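Local structure of 5'-deoxynucleotidase (Pyrococcus horikoshii, 2CQZ) at residues Lys92-Val97 with Glu107-Tyr112; Lys65-His70 with Gln121-Ala126. The protein probably hydrolyses 2'-deoxyribonucleoside 5'-phosphates to the deoxynucleoside and phosphate as a metal-dependent HD-domain phosphohydrolase. One frame throughout, in Å; residues are numbered along the deposited sequence.

Contact 1 of 2, residues Lys92-Val97 with Glu107-Tyr112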
loop_
_atom_site.group_PDB
_atom_site.type_symbol
_atom_site.label_atom_id
_atom_site.label_comp_id
_atom_site.label_asym_id
_atom_site.label_seq_id
_atom_site.Cartn_x
_atom_site.Cartn_y
_atom_site.Cartn_z
ATOM N N LYS A 92 -20.279 17.918 -18.028
ATOM C CA LYS A 92 -21.150 18.908 -17.457
ATOM C C LYS A 92 -20.578 19.292 -16.090
ATOM O O LYS A 92 -20.362 20.465 -15.799
ATOM C CB LYS A 92 -22.553 18.308 -17.356
ATOM C CG LYS A 92 -23.642 19.242 -16.898
ATOM C CD LYS A 92 -24.982 18.705 -17.401
ATOM C CE LYS A 92 -26.155 19.161 -16.547
ATOM N NZ LYS A 92 -27.455 18.756 -17.195
ATOM N N ALA A 93 -20.303 18.299 -15.256
ATOM C CA ALA A 93 -19.766 18.578 -13.933
ATOM C C ALA A 93 -18.438 19.330 -13.987
ATOM O O ALA A 93 -18.217 20.257 -13.211
ATOM C CB ALA A 93 -19.604 17.293 -13.141
ATOM N N GLU A 94 -17.550 18.964 -14.901
ATOM C CA GLU A 94 -16.268 19.665 -14.962
ATOM C C GLU A 94 -16.414 21.163 -15.182
ATOM O O GLU A 94 -15.797 21.966 -14.473
ATOM C CB GLU A 94 -15.378 19.092 -16.068
ATOM C CG GLU A 94 -14.992 17.646 -15.876
ATOM C CD GLU A 94 -13.986 17.187 -16.912
ATOM O OE1 GLU A 94 -13.544 16.019 -16.841
ATOM O OE2 GLU A 94 -13.636 18.000 -17.797
ATOM N N ALA A 95 -17.214 21.530 -16.181
ATOM C CA ALA A 95 -17.444 22.931 -16.521
ATOM C C ALA A 95 -17.979 23.685 -15.302
ATOM O O ALA A 95 -17.568 24.809 -15.022
ATOM C CB ALA A 95 -18.423 23.019 -17.681
ATOM N N LEU A 96 -18.886 23.051 -14.569
ATOM C CA LEU A 96 -19.447 23.668 -13.380
ATOM C C LEU A 96 -18.395 24.070 -12.348
ATOM O O LEU A 96 -18.314 25.243 -11.963
ATOM C CB LEU A 96 -20.457 22.726 -12.736
ATOM C CG LEU A 96 -21.830 22.830 -13.397
ATOM C CD1 LEU A 96 -22.713 21.681 -12.949
ATOM C CD2 LEU A 96 -22.450 24.189 -13.052
ATOM N N VAL A 97 -17.577 23.114 -11.905
ATOM C CA VAL A 97 -16.482 23.323 -10.976
ATOM C C VAL A 97 -15.621 24.499 -11.418
ATOM O O VAL A 97 -15.238 25.354 -10.628
ATOM C CB VAL A 97 -15.640 22.047 -10.936
ATOM C CG1 VAL A 97 -14.398 22.268 -10.076
ATOM C CG2 VAL A 97 -16.454 20.906 -10.355
ATOM N N GLU A 107 -11.195 29.678 -18.967
ATOM C CA GLU A 107 -10.836 29.873 -20.366
ATOM C C GLU A 107 -9.894 28.770 -20.860
ATOM O O GLU A 107 -10.071 28.246 -21.961
ATOM C CB GLU A 107 -10.202 31.257 -20.566
ATOM C CG GLU A 107 -10.951 32.152 -21.562
ATOM C CD GLU A 107 -12.382 32.482 -21.123
ATOM O OE1 GLU A 107 -12.551 33.211 -20.113
ATOM O OE2 GLU A 107 -13.340 32.014 -21.788
ATOM N N LEU A 108 -8.897 28.422 -20.048
ATOM C CA LEU A 108 -7.957 27.369 -20.417
ATOM C C LEU A 108 -8.729 26.060 -20.550
ATOM O O LEU A 108 -8.523 25.290 -21.485
ATOM C CB LEU A 108 -6.865 27.229 -19.355
ATOM C CG LEU A 108 -5.845 28.364 -19.304
ATOM C CD1 LEU A 108 -4.996 28.276 -18.049
ATOM C CD2 LEU A 108 -4.971 28.286 -20.532
ATOM N N TYR A 109 -9.628 25.813 -19.609
ATOM C CA TYR A 109 -10.433 24.606 -19.653
ATOM C C TYR A 109 -11.284 24.578 -20.929
ATOM O O TYR A 109 -11.242 23.616 -21.702
ATOM C CB TYR A 109 -11.349 24.540 -18.438
ATOM C CG TYR A 109 -12.432 23.509 -18.586
ATOM C CD1 TYR A 109 -12.141 22.144 -18.507
ATOM C CD2 TYR A 109 -13.735 23.888 -18.879
ATOM C CE1 TYR A 109 -13.123 21.183 -18.724
ATOM C CE2 TYR A 109 -14.727 22.935 -19.101
ATOM C CZ TYR A 109 -14.414 21.583 -19.025
ATOM O OH TYR A 109 -15.389 20.637 -19.275
ATOM N N ARG A 110 -12.050 25.643 -21.140
ATOM C CA ARG A 110 -12.926 25.756 -22.303
ATOM C C ARG A 110 -12.178 25.502 -23.622
ATOM O O ARG A 110 -12.615 24.693 -24.435
ATOM C CB ARG A 110 -13.597 27.141 -22.291
ATOM C CG ARG A 110 -14.706 27.369 -23.315
ATOM C CD ARG A 110 -14.127 27.830 -24.640
ATOM N NE ARG A 110 -13.183 28.934 -24.463
ATOM C CZ ARG A 110 -12.341 29.364 -25.401
ATOM N NH1 ARG A 110 -12.314 28.787 -26.600
ATOM N NH2 ARG A 110 -11.510 30.366 -25.132
ATOM N N GLU A 111 -11.047 26.171 -23.828
ATOM C CA GLU A 111 -10.273 25.988 -25.056
ATOM C C GLU A 111 -9.762 24.555 -25.165
ATOM O O GLU A 111 -9.695 23.990 -26.258
ATOM C CB GLU A 111 -9.093 26.973 -25.093
ATOM C CG GLU A 111 -8.075 26.740 -26.212
ATOM C CD GLU A 111 -6.996 27.818 -26.252
ATOM O OE1 GLU A 111 -6.024 27.677 -27.027
ATOM O OE2 GLU A 111 -7.121 28.814 -25.507
ATOM N N TYR A 112 -9.409 23.962 -24.030
ATOM C CA TYR A 112 -8.900 22.601 -24.018
ATOM C C TYR A 112 -9.933 21.611 -24.538
ATOM O O TYR A 112 -9.609 20.747 -25.356
ATOM C CB TYR A 112 -8.469 22.216 -22.595
ATOM C CG TYR A 112 -8.092 20.759 -22.428
ATOM C CD1 TYR A 112 -7.019 20.204 -23.129
ATOM C CD2 TYR A 112 -8.822 19.930 -21.575
ATOM C CE1 TYR A 112 -6.686 18.855 -22.985
ATOM C CE2 TYR A 112 -8.500 18.588 -21.423
ATOM C CZ TYR A 112 -7.435 18.059 -22.131
ATOM O OH TYR A 112 -7.133 16.730 -21.997
#
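Tyr109 OH gives a weak hydrogen bond to Glu94 OE2, at 3.5 Å the one polar link between helix 90-100 and helix 106-114 within these segments. The same carboxylate oxygen is slightly nearer to the ring carbon, Glu94 OE2 to Tyr109 CE1 being 3.4 Å. It stands at the rim of the ring, close to the ring plane, so it meets the phenol along its CE1-CZ-OH border and not over a face. The two flat groups are nevertheless turned well out of a common plane, by 66°, and the side chains cross at about a right angle.

The Tyr109 CG lies opposite its own backbone N (chi1 166°), which sends the phenol across the gap between helices whose closest CA atoms, those of Ala95 and Tyr109, are 7.9 Å apart. Glu94 sets its CG opposite the carbonyl carbon (chi1 -63°) and runs extended beyond it, with CB still beside the phenol: Glu94 CB lies 3.6 Å from Tyr109 OH.

On the CE2 side Ala95 approaches obliquely, with Ala95 CA 3.7 Å and Ala95 CB 4.0 Å from Tyr109 CE2, so the ring carbon meets both backbone and methyl. Phe98, one turn further along helix 90-100, stacks with the Tyr109 ring, while Glu94 also touches Ile77 of helix 74-77.

The two segments bury 134 Å² in all. Because the hydroxyl-carboxylate bond is long and weak, packing of the Tyr109 ring on Glu94 and Ala95 outweighs it between residues 92-97 and 107-112.

Contact 2 of 2, residues Lys65-His70 with Gln121-Ala126. With NI (nickel (II) ion), chain G.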
loop_
_atom_site.group_PDB
_atom_site.type_symbol
_atom_site.label_atom_id
_atom_site.label_comp_id
_atom_site.label_asym_id
_atom_site.label_seq_id
_atom_site.Cartn_x
_atom_site.Cartn_y
_atom_site.Cartn_z
ATOM N N LYS A 65 0.275 25.848 -19.064
ATOM C CA LYS A 65 -0.769 26.143 -18.085
ATOM C C LYS A 65 -1.939 25.214 -18.340
ATOM O O LYS A 65 -2.529 24.667 -17.411
ATOM C CB LYS A 65 -1.252 27.589 -18.195
ATOM C CG LYS A 65 -0.268 28.638 -17.714
ATOM C CD LYS A 65 -0.887 30.019 -17.855
ATOM C CE LYS A 65 0.093 31.111 -17.478
ATOM N NZ LYS A 65 -0.561 32.449 -17.484
ATOM N N MET A 66 -2.265 25.033 -19.612
ATOM C CA MET A 66 -3.378 24.175 -20.007
ATOM C C MET A 66 -3.136 22.728 -19.577
ATOM O O MET A 66 -4.064 22.014 -19.202
ATOM C CB MET A 66 -3.570 24.261 -21.519
ATOM C CG MET A 66 -4.879 23.711 -22.034
ATOM S SD MET A 66 -5.005 23.954 -23.828
ATOM C CE MET A 66 -5.463 25.722 -23.915
ATOM N N ALA A 67 -1.883 22.290 -19.625
ATOM C CA ALA A 67 -1.566 20.929 -19.212
ATOM C C ALA A 67 -1.705 20.797 -17.690
ATOM O O ALA A 67 -2.207 19.798 -17.187
ATOM C CB ALA A 67 -0.140 20.555 -19.653
ATOM N N ILE A 68 -1.262 21.818 -16.967
ATOM C CA ILE A 68 -1.316 21.812 -15.512
ATOM C C ILE A 68 -2.747 21.847 -14.977
ATOM O O ILE A 68 -3.079 21.196 -13.981
ATOM C CB ILE A 68 -0.543 23.027 -14.934
ATOM C CG1 ILE A 68 0.950 22.870 -15.208
ATOM C CG2 ILE A 68 -0.803 23.156 -13.447
ATOM C CD1 ILE A 68 1.786 24.073 -14.813
ATOM N N VAL A 69 -3.597 22.594 -15.664
ATOM C CA VAL A 69 -4.976 22.772 -15.246
ATOM C C VAL A 69 -6.010 21.798 -15.836
ATOM O O VAL A 69 -7.099 21.626 -15.271
ATOM C CB VAL A 69 -5.392 24.236 -15.546
ATOM C CG1 VAL A 69 -6.868 24.441 -15.293
ATOM C CG2 VAL A 69 -4.573 25.189 -14.676
ATOM N N HIS A 70 -5.659 21.127 -16.932
ATOM C CA HIS A 70 -6.602 20.241 -17.599
ATOM C C HIS A 70 -7.444 19.275 -16.766
ATOM O O HIS A 70 -8.619 19.079 -17.086
ATOM C CB HIS A 70 -5.925 19.503 -18.769
ATOM C CG HIS A 70 -5.310 18.183 -18.413
ATOM N ND1 HIS A 70 -4.122 18.071 -17.722
ATOM C CD2 HIS A 70 -5.707 16.915 -18.682
ATOM C CE1 HIS A 70 -3.815 16.794 -17.579
ATOM N NE2 HIS A 70 -4.760 16.072 -18.152
ATOM N N GLN A 121 -4.621 20.904 -28.778
ATOM C CA GLN A 121 -4.397 19.575 -29.339
ATOM C C GLN A 121 -3.141 18.958 -28.765
ATOM O O GLN A 121 -3.095 17.756 -28.516
ATOM C CB GLN A 121 -4.313 19.648 -30.862
ATOM C CG GLN A 121 -5.668 19.470 -31.536
ATOM C CD GLN A 121 -5.633 19.747 -33.027
ATOM O OE1 GLN A 121 -4.628 19.500 -33.706
ATOM N NE2 GLN A 121 -6.746 20.247 -33.551
ATOM N N LEU A 122 -2.130 19.792 -28.547
ATOM C CA LEU A 122 -0.869 19.353 -27.971
ATOM C C LEU A 122 -1.099 18.734 -26.586
ATOM O O LEU A 122 -0.593 17.650 -26.274
ATOM C CB LEU A 122 0.075 20.545 -27.832
ATOM C CG LEU A 122 1.383 20.279 -27.081
ATOM C CD1 LEU A 122 2.173 19.223 -27.827
ATOM C CD2 LEU A 122 2.189 21.569 -26.956
ATOM N N VAL A 123 -1.860 19.431 -25.750
ATOM C CA VAL A 123 -2.120 18.927 -24.412
ATOM C C VAL A 123 -2.915 17.637 -24.492
ATOM O O VAL A 123 -2.676 16.704 -23.725
ATOM C CB VAL A 123 -2.908 19.953 -23.554
ATOM C CG1 VAL A 123 -3.176 19.374 -22.175
ATOM C CG2 VAL A 123 -2.120 21.260 -23.446
ATOM N N ARG A 124 -3.862 17.590 -25.427
ATOM C CA ARG A 124 -4.707 16.410 -25.602
ATOM C C ARG A 124 -3.860 15.206 -26.005
ATOM O O ARG A 124 -4.119 14.082 -25.564
ATOM C CB ARG A 124 -5.780 16.677 -26.659
ATOM C CG ARG A 124 -6.727 15.522 -26.875
ATOM C CD ARG A 124 -7.692 15.380 -25.717
ATOM N NE ARG A 124 -8.559 16.550 -25.578
ATOM C CZ ARG A 124 -9.520 16.664 -24.663
ATOM N NH1 ARG A 124 -9.740 15.675 -23.802
ATOM N NH2 ARG A 124 -10.265 17.762 -24.606
ATOM N N ILE A 125 -2.851 15.451 -26.844
ATOM C CA ILE A 125 -1.941 14.403 -27.301
ATOM C C ILE A 125 -1.075 13.954 -26.130
ATOM O O ILE A 125 -0.889 12.755 -25.913
ATOM C CB ILE A 125 -1.028 14.913 -28.447
ATOM C CG1 ILE A 125 -1.856 15.089 -29.721
ATOM C CG2 ILE A 125 0.138 13.945 -28.689
ATOM C CD1 ILE A 125 -1.064 15.670 -30.882
ATOM N N ALA A 126 -0.555 14.929 -25.381
ATOM C CA ALA A 126 0.280 14.668 -24.208
ATOM C C ALA A 126 -0.524 13.827 -23.230
ATOM O O ALA A 126 -0.039 12.832 -22.683
ATOM C CB ALA A 126 0.687 15.977 -23.551
HETATM NI NI NI G . -5.641 13.818 -18.176
#
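Val123 presents its two methyl groups to different parts of the 65-70 segment, and their division sets the geometry of this contact. Its CG1 lies opposite the backbone N (chi1 179°) and its CG2 opposite the carbonyl carbon, so the branches diverge as they leave helix 118-140. CG1 comes down on the backbone of helix 60-69, where Val123 CG1 to Ala67 CA is 3.7 Å; Ala67 CB is a little farther from the same methyl, at 4.1 Å. CG2 goes to Met66 instead, with Val123 CG2 3.8 Å from Met66 CB and 4.0 Å from both Met66 CG and Met66 SD.

The Met66 and Val123 side chains cross obliquely. Met66 runs straight from its backbone through SD and bends only at the last torsion (chi3 -78°), so that CB, CG and SD all border one methyl of the valine. The small Ala67 side chain matches the close helix spacing: the CA atoms of Ala67 and Val123 are 5.6 Å apart.

His70 reaches the CG1 methyl more loosely, its CB 4.4 Å from Val123 CG1, which lies oblique to the ring. Its ND1-H points to Ala67 O, 2.6 Å away with an N-H...O angle of 157°, and the acceptor sits at the ring edge, in plane. This bond and the metal bond, His70 NE2 to nickel at 2.4 Å, together hold the rotation of the imidazole.

His36, Asp71 and Asp127 complete the ligands from the protein. Together they form the H...HD...D signature of the HD domain, an all-helical metal-dependent phosphohydrolase fold in which close-packed helices bring the metal ligands together.

In the fold
The centres of contacts 1 and 2 lie 13 Å apart, and along the chain contact 1 is nested inside the loop that contact 2 closes. Helix 106-114 joins them. Tyr112 CE1 packs 3.6 Å from Val123 CG1 and Tyr112 OH comes 3.6 Å from His70 CD2, while Tyr112 O probably accepts a hydrogen bond from Arg124 NH2 at 3.1 Å. Glu111 meets Met66 as well, with Glu111 CD 3.5 Å from Met66 CE. Contact 2 supplies the nickel ligand His70 directly. Contact 1 is further out, yet the Glu94 side chain is only about 8 Å from nickel, near the metal-binding residues without touching them.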